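Local coordinates for class II aldolase/adducin N-terminal domain-containing protein (Thermoplasma acidophilum, PDB 3M4R) that is of unknown function, though this zinc-binding class II aldolase-like N-terminal domain belongs to a longer protein that may be an oxidoreductase, at residues 21-27 against 67-72; 39-45 against 125-131; 57-61 against 117-121. All blocks are in the same frame, centred on the assembly; numbering follows the deposited sequence.

Contact 1 of 3, residues 21-27 against 67-72; sequences VYGSRLI and LGTIDS
Arg25 turns CG to the side opposite its carbonyl carbon (chi1 -70°) and then runs extended from CG to NE, which carries its guanidinium along the helix to the backbone of Ile70. There NE and NH2 grip one atom side-on: Ile70 O lies 2.8 Å from Arg25 NE and 2.9 Å from Arg25 NH2, close to the guanidinium plane. The NE bond runs nearly in line with the carbonyl. Two donors on a single oxygen fix the rotation of the guanidinium, and Val21 CG1, one helical turn earlier, sits over the rim of one face. Asp71 CB comes to the edge of the group, but its carboxylate turns away and forms a salt bridge with Arg73 instead.

Beneath this polar grip the packing is apolar. Ile70 CG2 comes to 3.6 Å from Ser24 CB, and Leu67 CD2 approaches the same carbon at 3.7 Å. The hydroxyl of Ser24 is bonded to Val20 O and Thr41. Val21 CG2 rests 3.6 Å from the carbonyl carbon of Asp71, while Ile27 CG2 and Leu67 CD1 meet more loosely, side by side. The loop of residues 67-72, between strands 54-61 and 75-79, is thus laid along helix 16-28. Phe75 of strand 75-79 touches Val21, Ser24 and Ile70, and Tyr201 of helix 197-215 packs on Ile27.

Contact 2 of 3, residues 39-45 against 125-131; sequences GNTSVKT and YKFVMHS. With ZN (zinc ion), chain B.
Asn40 and His130 form an antiparallel hydrogen-bonded pair, and so do Ser42 and Val128; between and beyond them Thr41 with Met129 and Val43 with Phe127 are non-hydrogen-bonded pairs. The bonds of the first pair, Asn40 N to His130 O and His130 N to Asn40 O, are both 2.8 Å. At the second pair Val128 N reaches Ser42 O from above the carbonyl plane, a longer bond of 3.3 Å. Lys44 N continues the ladder to Lys126 O.

Two lysine side chains, both bent at chi4, cross-link the far end. Lys126 NZ donates to Lys44 O, and Lys44 NZ to Tyr125 O, each at 2.7 Å; Lys126 NZ also forms a salt bridge with Asp16. Lys44 NZ also reaches the carbonyls of His120 and Leu123, and a water accepts from it, donates to Lys126 O and joins Ser42 OG, which is bonded to His120 as well.

These are adjacent strands, 40-48 and 127-131, in the interior of the sheet that forms the core of the AraD-like class II aldolase fold; segments 40-45 and 127-131 run antiparallel within 4°.

Apolar packing lies on the face of Thr41, Val43, Phe127 and Met129 (selenomethionine). Val43 CG2 stands over one face of the Phe127 ring in a CH-pi contact, 3.7 Å from its centroid. Thr41 CG2 meets Met129 CG.

The metal belongs to the face of Asn40, Ser42, Val128 and His130. His130, with CG anti to its backbone N (chi1 -180°), sends NE2 to the zinc at 2.2 Å, while its ND1 is hydrogen-bonded to Leu190, which steadies the ring; Glu116, His132, His188 and a water also bind the metal. Asn40 OD1, which takes a hydrogen bond from His120 NE2, lies at the edge of the His130 ring, 3.2 Å from CD2.

Contact 3 of 3, residues 57-61 against 117-121; sequences VLRVK and TFLHA
Leu58 and Val60 point from strand 54-61 at the short helix 117-121, which lies against one face of the central sheet of the AraD-like fold. The axes of segments 57-61 and 117-121 pass 9.3 Å apart and are inclined, with 142° between their directions. No hydrogen bond joins the two segments; the contact is made by alternate strand side chains and one side of the helix.

The tight part is at Leu58. Its chi1 of -179° carries CG toward the helix and chi2 (75°) turns CD2 onto it, where this methyl meets Thr117 CG2 at 3.5 Å as the two side chains pass with opposite headings. The same methyl lies 4.0 Å from His120 CB and equally far from Ala121 CB, so one branch of the leucine touches three residues on the helix flank. Val60 adds to this at Thr117: CG1 comes to 3.5 Å from Thr117 OG1, a hydroxyl whose hydrogen bond goes to Ser114 O.

Packing slackens toward the His120 ring. Val60 CG2 lies over one face of it, but no closer than 4.3 Å, at His120 CD2. The ring takes its orientation from strand 40-48, to which both of its nitrogens are bonded, rather than from Val60. On the reverse side of strand 54-61 the chemistry changes: Arg59 points away from the helix into a partly exposed setting and forms salt bridges with two acids, its NE to Glu47 OE2 and its NH1 to Glu110 OE2.

Contacts 2 and 3 are buried, their centres 7 Å apart, and meet on strands 40-48 and 54-61, neighbours in one sheet; contact 1 lies farther out, partly exposed. Their chemistry follows their place. Contact 2 is a backbone ladder carrying a zinc ligand, contact 3 is side-chain packing of helix on sheet without a hydrogen bond, and contact 1 combines a guanidinium grip at the surface with apolar packing inward. Helix 16-28 and helix 117-121 pack on different faces of strand 40-48, reached respectively through the Ser24–Thr41 and His120–Ser42 hydrogen bonds. Lys61, at the end of the strand in contact 3, also packs its CG against Ile70 and Leu67 of contact 1.

Contact 1 of 3, residues 21-27 against 67-72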
ATOM      1  N   VAL A  21      11.863   1.428  -3.226  1.00 20.96           N
ATOM      2  CA  VAL A  21      12.042   1.142  -4.672  1.00 20.34           C
ATOM      3  C   VAL A  21      12.327  -0.362  -4.820  1.00 20.61           C
ATOM      4  O   VAL A  21      11.739  -1.057  -5.658  1.00 20.08           O
ATOM      5  CB  VAL A  21      13.188   2.002  -5.319  1.00 20.22           C
ATOM      6  CG1 VAL A  21      13.711   1.385  -6.642  1.00 18.64           C
ATOM      7  CG2 VAL A  21      12.721   3.500  -5.565  1.00 19.93           C
ATOM      8  N   TYR A  22      13.219  -0.853  -3.983  1.00 19.11           N
ATOM      9  CA  TYR A  22      13.577  -2.258  -4.002  1.00 20.54           C
ATOM     10  C   TYR A  22      12.377  -3.166  -3.817  1.00 19.98           C
ATOM     11  O   TYR A  22      12.157  -4.065  -4.608  1.00 19.87           O
ATOM     12  CB  TYR A  22      14.638  -2.543  -2.952  1.00 20.71           C
ATOM     13  CG  TYR A  22      15.078  -3.969  -2.994  1.00 21.58           C
ATOM     14  CD1 TYR A  22      15.846  -4.439  -4.045  1.00 24.89           C
ATOM     15  CD2 TYR A  22      14.691  -4.864  -1.995  1.00 23.02           C
ATOM     16  CE1 TYR A  22      16.246  -5.759  -4.088  1.00 24.75           C
ATOM     17  CE2 TYR A  22      15.071  -6.163  -2.031  1.00 25.63           C
ATOM     18  CZ  TYR A  22      15.846  -6.618  -3.082  1.00 24.73           C
ATOM     19  OH  TYR A  22      16.223  -7.943  -3.097  1.00 29.27           O
ATOM     20  N   GLY A  23      11.569  -2.882  -2.808  1.00 21.10           N
ATOM     21  CA  GLY A  23      10.372  -3.659  -2.550  1.00 22.16           C
ATOM     22  C   GLY A  23       9.390  -3.603  -3.707  1.00 21.99           C
ATOM     23  O   GLY A  23       8.786  -4.599  -4.050  1.00 21.94           O
ATOM     24  N   SER A  24       9.247  -2.414  -4.284  1.00 21.77           N
ATOM     25  CA  SER A  24       8.318  -2.186  -5.381  1.00 21.33           C
ATOM     26  C   SER A  24       8.711  -3.027  -6.558  1.00 20.87           C
ATOM     27  O   SER A  24       7.889  -3.688  -7.164  1.00 19.65           O
ATOM     28  CB  SER A  24       8.339  -0.727  -5.750  1.00 20.71           C
ATOM     29  OG  SER A  24       7.871   0.005  -4.641  1.00 20.75           O
ATOM     30  N   ARG A  25       9.988  -3.012  -6.869  1.00 21.32           N
ATOM     31  CA  ARG A  25      10.498  -3.823  -7.983  1.00 21.81           C
ATOM     32  C   ARG A  25      10.196  -5.313  -7.808  1.00 23.52           C
ATOM     33  O   ARG A  25       9.774  -5.967  -8.765  1.00 24.27           O
ATOM     34  CB  ARG A  25      11.975  -3.565  -8.172  1.00 20.93           C
ATOM     35  CG  ARG A  25      12.251  -2.175  -8.733  1.00 20.15           C
ATOM     36  CD  ARG A  25      13.710  -1.843  -8.624  1.00 17.79           C
ATOM     37  NE  ARG A  25      13.996  -0.553  -9.231  1.00 16.83           N
ATOM     38  CZ  ARG A  25      15.209  -0.010  -9.338  1.00 18.67           C
ATOM     39  NH1 ARG A  25      16.288  -0.672  -8.938  1.00 22.34           N
ATOM     40  NH2 ARG A  25      15.355   1.173  -9.918  1.00 18.24           N
ATOM     41  N   LEU A  26      10.404  -5.847  -6.609  1.00 25.59           N
ATOM     42  CA  LEU A  26      10.120  -7.271  -6.323  1.00 27.10           C
ATOM     43  C   LEU A  26       8.641  -7.605  -6.550  1.00 28.20           C
ATOM     44  O   LEU A  26       8.332  -8.553  -7.190  1.00 27.67           O
ATOM     45  CB  LEU A  26      10.468  -7.607  -4.880  1.00 27.48           C
ATOM     46  CG  LEU A  26      11.957  -7.715  -4.546  1.00 29.44           C
ATOM     47  CD1 LEU A  26      12.101  -8.255  -3.137  1.00 32.26           C
ATOM     48  CD2 LEU A  26      12.708  -8.603  -5.514  1.00 28.65           C
ATOM     49  N   ILE A  27       7.742  -6.773  -6.045  1.00 29.82           N
ATOM     50  CA  ILE A  27       6.320  -6.976  -6.208  1.00 31.08           C
ATOM     51  C   ILE A  27       5.907  -6.887  -7.681  1.00 31.50           C
ATOM     52  O   ILE A  27       5.123  -7.709  -8.155  1.00 30.17           O
ATOM     53  CB  ILE A  27       5.541  -5.904  -5.434  1.00 32.24           C
ATOM     54  CG1 ILE A  27       5.690  -6.106  -3.926  1.00 34.48           C
ATOM     55  CG2 ILE A  27       4.062  -5.891  -5.813  1.00 34.71           C
ATOM     56  CD1 ILE A  27       5.402  -7.476  -3.467  1.00 35.72           C
ATOM     57  N   LEU A  67       5.260  -0.311 -10.989  1.00 19.56           N
ATOM     58  CA  LEU A  67       6.032  -0.731  -9.812  1.00 19.35           C
ATOM     59  C   LEU A  67       7.310  -1.498 -10.180  1.00 18.93           C
ATOM     60  O   LEU A  67       8.342  -1.377  -9.510  1.00 19.83           O
ATOM     61  CB  LEU A  67       5.177  -1.692  -8.982  1.00 18.81           C
ATOM     62  CG  LEU A  67       4.156  -1.069  -8.028  1.00 22.25           C
ATOM     63  CD1 LEU A  67       3.328  -2.180  -7.373  1.00 20.51           C
ATOM     64  CD2 LEU A  67       4.905  -0.233  -6.989  1.00 20.61           C
ATOM     65  N   GLY A  68       7.192  -2.283 -11.230  1.00 17.24           N
ATOM     66  CA  GLY A  68       8.232  -3.260 -11.649  1.00 17.78           C
ATOM     67  C   GLY A  68       9.587  -2.643 -11.995  1.00 17.63           C
ATOM     68  O   GLY A  68      10.638  -3.237 -11.694  1.00 17.48           O
ATOM     69  N   THR A  69       9.546  -1.446 -12.592  1.00 16.77           N
ATOM     70  CA  THR A  69      10.723  -0.745 -13.098  1.00 16.79           C
ATOM     71  C   THR A  69      10.849   0.636 -12.449  1.00 16.60           C
ATOM     72  O   THR A  69      11.494   1.526 -12.967  1.00 16.65           O
ATOM     73  CB  THR A  69      10.645  -0.624 -14.651  1.00 16.73           C
ATOM     74  OG1 THR A  69       9.471   0.090 -15.012  1.00 17.66           O
ATOM     75  CG2 THR A  69      10.571  -1.989 -15.287  1.00 14.59           C
ATOM     76  N   ILE A  70      10.270   0.786 -11.266  1.00 17.66           N
ATOM     77  CA  ILE A  70      10.202   2.084 -10.632  1.00 17.72           C
ATOM     78  C   ILE A  70      11.615   2.515 -10.164  1.00 17.92           C
ATOM     79  O   ILE A  70      12.518   1.687  -9.983  1.00 16.73           O
ATOM     80  CB  ILE A  70       9.194   2.080  -9.494  1.00 18.05           C
ATOM     81  CG1 ILE A  70       8.648   3.512  -9.242  1.00 18.83           C
ATOM     82  CG2 ILE A  70       9.801   1.467  -8.212  1.00 16.47           C
ATOM     83  CD1 ILE A  70       7.331   3.491  -8.477  1.00 17.66           C
ATOM     84  N   ASP A  71      11.794   3.821 -10.055  1.00 18.58           N
ATOM     85  CA  ASP A  71      12.986   4.407  -9.453  1.00 19.71           C
ATOM     86  C   ASP A  71      12.555   5.532  -8.526  1.00 20.15           C
ATOM     87  O   ASP A  71      11.371   5.674  -8.243  1.00 17.88           O
ATOM     88  CB  ASP A  71      14.029   4.831 -10.517  1.00 19.08           C
ATOM     89  CG  ASP A  71      13.616   6.010 -11.334  1.00 20.98           C
ATOM     90  OD1 ASP A  71      12.668   6.781 -10.979  1.00 20.83           O
ATOM     91  OD2 ASP A  71      14.285   6.199 -12.380  1.00 20.78           O
ATOM     92  N   SER A  72      13.515   6.284  -7.998  1.00 21.78           N
ATOM     93  CA  SER A  72      13.183   7.246  -6.938  1.00 23.76           C
ATOM     94  C   SER A  72      12.196   8.288  -7.426  1.00 23.84           C
ATOM     95  O   SER A  72      11.372   8.767  -6.638  1.00 25.90           O
ATOM     96  CB  SER A  72      14.439   7.940  -6.385  1.00 24.58           C
ATOM     97  OG  SER A  72      15.299   8.385  -7.422  1.00 25.17           O
TER

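Contact 2 of 3, residues 39-45 against 125-131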
ATOM      1  N   GLY A  39      -1.446  -1.494  -8.240  1.00 31.62           N
ATOM      2  CA  GLY A  39      -0.667  -1.722  -7.027  1.00 29.11           C
ATOM      3  C   GLY A  39       0.120  -0.477  -6.657  1.00 26.83           C
ATOM      4  O   GLY A  39       0.412   0.374  -7.500  1.00 24.17           O
ATOM      5  N   ASN A  40       0.478  -0.368  -5.398  1.00 24.07           N
ATOM      6  CA  ASN A  40       1.175   0.803  -4.974  1.00 24.43           C
ATOM      7  C   ASN A  40       1.832   0.559  -3.619  1.00 23.52           C
ATOM      8  O   ASN A  40       1.389  -0.262  -2.826  1.00 22.62           O
ATOM      9  CB  ASN A  40       0.250   2.050  -5.035  1.00 25.01           C
ATOM     10  CG  ASN A  40      -1.196   1.721  -4.793  1.00 24.87           C
ATOM     11  OD1 ASN A  40      -1.571   1.441  -3.657  1.00 28.18           O
ATOM     12  ND2 ASN A  40      -2.009   1.694  -5.857  1.00 22.27           N
ATOM     13  N   THR A  41       2.941   1.236  -3.426  1.00 22.03           N
ATOM     14  CA  THR A  41       3.721   1.130  -2.257  1.00 22.16           C
ATOM     15  C   THR A  41       4.033   2.523  -1.718  1.00 22.54           C
ATOM     16  O   THR A  41       3.907   3.545  -2.445  1.00 23.12           O
ATOM     17  CB  THR A  41       5.042   0.470  -2.609  1.00 22.45           C
ATOM     18  OG1 THR A  41       5.647   1.200  -3.705  1.00 21.44           O
ATOM     19  CG2 THR A  41       4.790  -1.022  -3.027  1.00 20.06           C
ATOM     20  N   SER A  42       4.547   2.547  -0.491  1.00 21.85           N
ATOM     21  CA  SER A  42       4.867   3.794   0.163  1.00 23.19           C
ATOM     22  C   SER A  42       5.827   3.598   1.319  1.00 23.30           C
ATOM     23  O   SER A  42       5.960   2.510   1.839  1.00 20.81           O
ATOM     24  CB  SER A  42       3.621   4.486   0.648  1.00 23.30           C
ATOM     25  OG  SER A  42       3.041   3.817   1.745  1.00 25.11           O
ATOM     26  N   VAL A  43       6.552   4.652   1.642  1.00 22.79           N
ATOM     27  CA  VAL A  43       7.382   4.688   2.814  1.00 22.70           C
ATOM     28  C   VAL A  43       7.187   6.053   3.501  1.00 23.06           C
ATOM     29  O   VAL A  43       7.162   7.073   2.825  1.00 22.12           O
ATOM     30  CB  VAL A  43       8.854   4.446   2.476  1.00 24.06           C
ATOM     31  CG1 VAL A  43       9.352   5.445   1.467  1.00 22.60           C
ATOM     32  CG2 VAL A  43       9.699   4.392   3.775  1.00 22.17           C
ATOM     33  N   LYS A  44       7.019   6.035   4.821  1.00 22.85           N
ATOM     34  CA  LYS A  44       6.966   7.253   5.624  1.00 23.45           C
ATOM     35  C   LYS A  44       8.381   7.659   6.070  1.00 24.84           C
ATOM     36  O   LYS A  44       9.153   6.850   6.606  1.00 25.03           O
ATOM     37  CB  LYS A  44       6.052   7.065   6.826  1.00 24.48           C
ATOM     38  CG  LYS A  44       4.595   6.847   6.414  1.00 24.31           C
ATOM     39  CD  LYS A  44       3.737   6.489   7.615  1.00 24.12           C
ATOM     40  CE  LYS A  44       2.293   6.103   7.180  1.00 22.57           C
ATOM     41  NZ  LYS A  44       2.211   4.796   6.436  1.00 22.22           N
ATOM     42  N   THR A  45       8.746   8.912   5.789  1.00 25.77           N
ATOM     43  CA  THR A  45      10.132   9.305   5.863  1.00 26.40           C
ATOM     44  C   THR A  45      10.268  10.709   6.392  1.00 27.04           C
ATOM     45  O   THR A  45       9.293  11.440   6.457  1.00 26.19           O
ATOM     46  CB  THR A  45      10.762   9.130   4.468  1.00 26.70           C
ATOM     47  OG1 THR A  45      12.192   9.127   4.592  1.00 29.05           O
ATOM     48  CG2 THR A  45      10.290  10.193   3.492  1.00 28.21           C
ATOM     49  N   TYR A 125       2.250   2.323   9.873  1.00 26.67           N
ATOM     50  CA  TYR A 125       3.483   1.599   9.727  1.00 25.82           C
ATOM     51  C   TYR A 125       4.326   2.336   8.692  1.00 25.02           C
ATOM     52  O   TYR A 125       3.805   2.987   7.754  1.00 23.32           O
ATOM     53  CB  TYR A 125       3.217   0.162   9.257  1.00 26.93           C
ATOM     54  CG  TYR A 125       3.151  -0.931  10.340  1.00 28.13           C
ATOM     55  CD1 TYR A 125       4.295  -1.314  11.038  1.00 33.34           C
ATOM     56  CD2 TYR A 125       1.960  -1.623  10.602  1.00 31.63           C
ATOM     57  CE1 TYR A 125       4.269  -2.319  12.036  1.00 33.90           C
ATOM     58  CE2 TYR A 125       1.907  -2.668  11.564  1.00 32.78           C
ATOM     59  CZ  TYR A 125       3.073  -3.006  12.295  1.00 35.33           C
ATOM     60  OH  TYR A 125       3.071  -4.018  13.261  1.00 36.85           O
ATOM     61  N   LYS A 126       5.637   2.283   8.875  1.00 24.05           N
ATOM     62  CA  LYS A 126       6.546   3.000   7.989  1.00 24.28           C
ATOM     63  C   LYS A 126       6.358   2.582   6.520  1.00 24.04           C
ATOM     64  O   LYS A 126       6.285   3.449   5.630  1.00 25.08           O
ATOM     65  CB  LYS A 126       7.990   2.825   8.449  1.00 24.00           C
ATOM     66  CG  LYS A 126       9.008   3.665   7.747  1.00 25.16           C
ATOM     67  CD  LYS A 126      10.360   3.534   8.407  1.00 24.80           C
ATOM     68  CE  LYS A 126      11.447   4.222   7.561  1.00 24.52           C
ATOM     69  NZ  LYS A 126      11.401   5.722   7.675  1.00 24.85           N
ATOM     70  N   PHE A 127       6.317   1.284   6.261  1.00 23.03           N
ATOM     71  CA  PHE A 127       6.173   0.765   4.890  1.00 22.81           C
ATOM     72  C   PHE A 127       4.791   0.138   4.729  1.00 22.37           C
ATOM     73  O   PHE A 127       4.326  -0.574   5.593  1.00 22.25           O
ATOM     74  CB  PHE A 127       7.241  -0.334   4.573  1.00 22.59           C
ATOM     75  CG  PHE A 127       8.628   0.196   4.426  1.00 25.16           C
ATOM     76  CD1 PHE A 127       9.410   0.476   5.567  1.00 22.81           C
ATOM     77  CD2 PHE A 127       9.171   0.419   3.165  1.00 23.41           C
ATOM     78  CE1 PHE A 127      10.691   0.966   5.443  1.00 22.75           C
ATOM     79  CE2 PHE A 127      10.481   0.939   3.043  1.00 21.95           C
ATOM     80  CZ  PHE A 127      11.226   1.203   4.177  1.00 23.47           C
ATOM     81  N   VAL A 128       4.151   0.388   3.592  1.00 22.99           N
ATOM     82  CA  VAL A 128       2.868  -0.190   3.249  1.00 21.58           C
ATOM     83  C   VAL A 128       2.956  -0.639   1.789  1.00 22.55           C
ATOM     84  O   VAL A 128       3.486   0.073   0.916  1.00 20.93           O
ATOM     85  CB  VAL A 128       1.736   0.844   3.385  1.00 22.00           C
ATOM     86  CG1 VAL A 128       0.401   0.252   2.952  1.00 19.43           C
ATOM     87  CG2 VAL A 128       1.648   1.401   4.826  1.00 20.75           C
HETATM   88  N   MSE A 129       2.386  -1.810   1.520  1.00 23.47           N
HETATM   89  CA  MSE A 129       2.338  -2.368   0.178  1.00 23.62           C
HETATM   90  C   MSE A 129       0.926  -2.813  -0.144  1.00 23.70           C
HETATM   91  O   MSE A 129       0.264  -3.476   0.658  1.00 23.13           O
HETATM   92  CB  MSE A 129       3.283  -3.559   0.110  1.00 24.42           C
HETATM   93  CG  MSE A 129       4.722  -3.115   0.263  1.00 28.40           C
HETATM   94 SE   MSE A 129       5.882  -4.682   0.128  1.00 34.85          SE
HETATM   95  CE  MSE A 129       7.498  -3.679   0.469  1.00 32.15           C
ATOM     96  N   HIS A 130       0.486  -2.460  -1.338  1.00 23.36           N
ATOM     97  CA  HIS A 130      -0.849  -2.731  -1.823  1.00 23.50           C
ATOM     98  C   HIS A 130      -0.737  -3.401  -3.197  1.00 24.41           C
ATOM     99  O   HIS A 130      -0.140  -2.822  -4.093  1.00 23.68           O
ATOM    100  CB  HIS A 130      -1.617  -1.428  -1.996  1.00 23.54           C
ATOM    101  CG  HIS A 130      -3.007  -1.618  -2.484  1.00 24.56           C
ATOM    102  ND1 HIS A 130      -3.779  -2.704  -2.114  1.00 24.80           N
ATOM    103  CD2 HIS A 130      -3.758  -0.891  -3.349  1.00 23.82           C
ATOM    104  CE1 HIS A 130      -4.956  -2.608  -2.714  1.00 26.61           C
ATOM    105  NE2 HIS A 130      -4.952  -1.539  -3.488  1.00 21.73           N
ATOM    106  N   SER A 131      -1.343  -4.585  -3.358  1.00 24.80           N
ATOM    107  CA  SER A 131      -1.462  -5.226  -4.661  1.00 25.56           C
ATOM    108  C   SER A 131      -2.906  -5.639  -4.978  1.00 25.40           C
ATOM    109  O   SER A 131      -3.765  -5.706  -4.114  1.00 25.47           O
ATOM    110  CB  SER A 131      -0.570  -6.465  -4.722  1.00 25.46           C
ATOM    111  OG  SER A 131      -1.186  -7.562  -4.059  1.00 27.56           O
TER
HETATM  112 ZN    ZN B 220      -6.221  -0.865  -5.157  1.00 37.37          ZN
HETATM  113  O   HOH W   1       3.811   4.130   4.320  1.00 24.66           O
HETATM  114  O   HOH W   2      -7.463  -0.189  -6.603  1.00 21.59           O

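Contact 3 of 3, residues 57-61 against 117-121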
ATOM      1  N   VAL A  57       6.936  12.829   5.713  1.00 22.38           N
ATOM      2  CA  VAL A  57       6.529  12.804   4.317  1.00 23.18           C
ATOM      3  C   VAL A  57       6.168  11.356   3.979  1.00 23.24           C
ATOM      4  O   VAL A  57       6.919  10.433   4.328  1.00 24.07           O
ATOM      5  CB  VAL A  57       7.631  13.297   3.372  1.00 22.93           C
ATOM      6  CG1 VAL A  57       7.220  13.174   1.920  1.00 20.78           C
ATOM      7  CG2 VAL A  57       8.030  14.828   3.684  1.00 23.04           C
ATOM      8  N   LEU A  58       5.024  11.178   3.318  1.00 22.81           N
ATOM      9  CA  LEU A  58       4.657   9.945   2.702  1.00 22.62           C
ATOM     10  C   LEU A  58       5.140   9.974   1.285  1.00 22.43           C
ATOM     11  O   LEU A  58       4.684  10.743   0.470  1.00 22.42           O
ATOM     12  CB  LEU A  58       3.125   9.693   2.746  1.00 22.42           C
ATOM     13  CG  LEU A  58       2.637   8.371   2.120  1.00 22.23           C
ATOM     14  CD1 LEU A  58       2.962   7.155   3.050  1.00 22.33           C
ATOM     15  CD2 LEU A  58       1.124   8.511   1.846  1.00 22.48           C
ATOM     16  N   ARG A  59       6.095   9.109   0.986  1.00 21.93           N
ATOM     17  CA  ARG A  59       6.600   8.957  -0.369  1.00 21.64           C
ATOM     18  C   ARG A  59       5.826   7.785  -0.958  1.00 21.91           C
ATOM     19  O   ARG A  59       6.003   6.630  -0.556  1.00 21.29           O
ATOM     20  CB  ARG A  59       8.114   8.673  -0.351  1.00 22.45           C
ATOM     21  CG  ARG A  59       9.028   9.904  -0.132  1.00 21.48           C
ATOM     22  CD  ARG A  59       9.147  10.751  -1.402  1.00 24.22           C
ATOM     23  NE  ARG A  59       9.652  12.089  -1.133  1.00 24.34           N
ATOM     24  CZ  ARG A  59       9.732  13.098  -2.010  1.00 25.57           C
ATOM     25  NH1 ARG A  59       9.409  12.945  -3.273  1.00 24.40           N
ATOM     26  NH2 ARG A  59      10.145  14.303  -1.594  1.00 26.55           N
ATOM     27  N   VAL A  60       4.934   8.097  -1.878  1.00 21.00           N
ATOM     28  CA  VAL A  60       3.969   7.148  -2.383  1.00 21.27           C
ATOM     29  C   VAL A  60       4.135   7.038  -3.883  1.00 22.24           C
ATOM     30  O   VAL A  60       4.438   8.012  -4.563  1.00 22.34           O
ATOM     31  CB  VAL A  60       2.521   7.537  -2.045  1.00 21.92           C
ATOM     32  CG1 VAL A  60       2.114   8.892  -2.716  1.00 18.87           C
ATOM     33  CG2 VAL A  60       1.528   6.448  -2.459  1.00 19.70           C
ATOM     34  N   LYS A  61       3.932   5.822  -4.391  1.00 22.80           N
ATOM     35  CA  LYS A  61       4.021   5.540  -5.806  1.00 23.65           C
ATOM     36  C   LYS A  61       3.207   6.511  -6.631  1.00 24.19           C
ATOM     37  O   LYS A  61       2.099   6.819  -6.261  1.00 23.47           O
ATOM     38  CB  LYS A  61       3.536   4.107  -6.063  1.00 24.86           C
ATOM     39  CG  LYS A  61       3.789   3.645  -7.452  1.00 26.53           C
ATOM     40  CD  LYS A  61       2.557   3.455  -8.171  1.00 28.93           C
ATOM     41  CE  LYS A  61       2.777   2.690  -9.461  1.00 24.92           C
ATOM     42  NZ  LYS A  61       2.142   3.495 -10.581  1.00 20.18           N
ATOM     43  N   THR A 117      -3.565   6.787  -2.303  1.00 21.97           N
ATOM     44  CA  THR A 117      -2.626   7.285  -1.325  1.00 21.10           C
ATOM     45  C   THR A 117      -3.137   7.215   0.087  1.00 21.46           C
ATOM     46  O   THR A 117      -2.351   6.990   1.024  1.00 21.09           O
ATOM     47  CB  THR A 117      -2.167   8.752  -1.666  1.00 22.18           C
ATOM     48  OG1 THR A 117      -1.371   8.720  -2.865  1.00 20.17           O
ATOM     49  CG2 THR A 117      -1.364   9.329  -0.533  1.00 21.88           C
ATOM     50  N   PHE A 118      -4.424   7.438   0.278  1.00 21.01           N
ATOM     51  CA  PHE A 118      -4.958   7.416   1.643  1.00 22.28           C
ATOM     52  C   PHE A 118      -4.933   6.034   2.299  1.00 22.74           C
ATOM     53  O   PHE A 118      -4.855   5.961   3.520  1.00 21.52           O
ATOM     54  CB  PHE A 118      -6.337   8.001   1.725  1.00 22.31           C
ATOM     55  CG  PHE A 118      -6.343   9.509   1.581  1.00 21.42           C
ATOM     56  CD1 PHE A 118      -5.824  10.299   2.576  1.00 22.33           C
ATOM     57  CD2 PHE A 118      -6.782  10.106   0.426  1.00 19.89           C
ATOM     58  CE1 PHE A 118      -5.802  11.686   2.444  1.00 24.61           C
ATOM     59  CE2 PHE A 118      -6.780  11.507   0.296  1.00 24.36           C
ATOM     60  CZ  PHE A 118      -6.280  12.289   1.314  1.00 20.90           C
ATOM     61  N   LEU A 119      -4.892   4.946   1.513  1.00 23.71           N
ATOM     62  CA  LEU A 119      -4.687   3.603   2.141  1.00 24.03           C
ATOM     63  C   LEU A 119      -3.368   3.567   2.896  1.00 24.31           C
ATOM     64  O   LEU A 119      -3.219   2.934   3.983  1.00 24.40           O
ATOM     65  CB  LEU A 119      -4.682   2.465   1.112  1.00 24.92           C
ATOM     66  CG  LEU A 119      -5.910   2.255   0.228  1.00 27.01           C
ATOM     67  CD1 LEU A 119      -5.699   1.090  -0.785  1.00 25.12           C
ATOM     68  CD2 LEU A 119      -7.169   2.035   1.079  1.00 25.20           C
ATOM     69  N   HIS A 120      -2.401   4.245   2.309  1.00 23.19           N
ATOM     70  CA  HIS A 120      -1.036   4.283   2.823  1.00 23.14           C
ATOM     71  C   HIS A 120      -0.892   5.226   4.026  1.00 22.55           C
ATOM     72  O   HIS A 120      -0.243   4.902   5.079  1.00 22.78           O
ATOM     73  CB  HIS A 120      -0.132   4.703   1.681  1.00 23.16           C
ATOM     74  CG  HIS A 120      -0.071   3.676   0.586  1.00 22.75           C
ATOM     75  ND1 HIS A 120       0.932   2.724   0.534  1.00 19.79           N
ATOM     76  CD2 HIS A 120      -0.885   3.431  -0.470  1.00 22.34           C
ATOM     77  CE1 HIS A 120       0.717   1.934  -0.512  1.00 21.56           C
ATOM     78  NE2 HIS A 120      -0.374   2.338  -1.143  1.00 22.85           N
ATOM     79  N   ALA A 121      -1.449   6.411   3.855  1.00 20.83           N
ATOM     80  CA  ALA A 121      -1.303   7.474   4.877  1.00 20.81           C
ATOM     81  C   ALA A 121      -1.945   7.059   6.175  1.00 20.31           C
ATOM     82  O   ALA A 121      -1.425   7.358   7.240  1.00 20.79           O
ATOM     83  CB  ALA A 121      -1.925   8.846   4.385  1.00 18.99           C
TER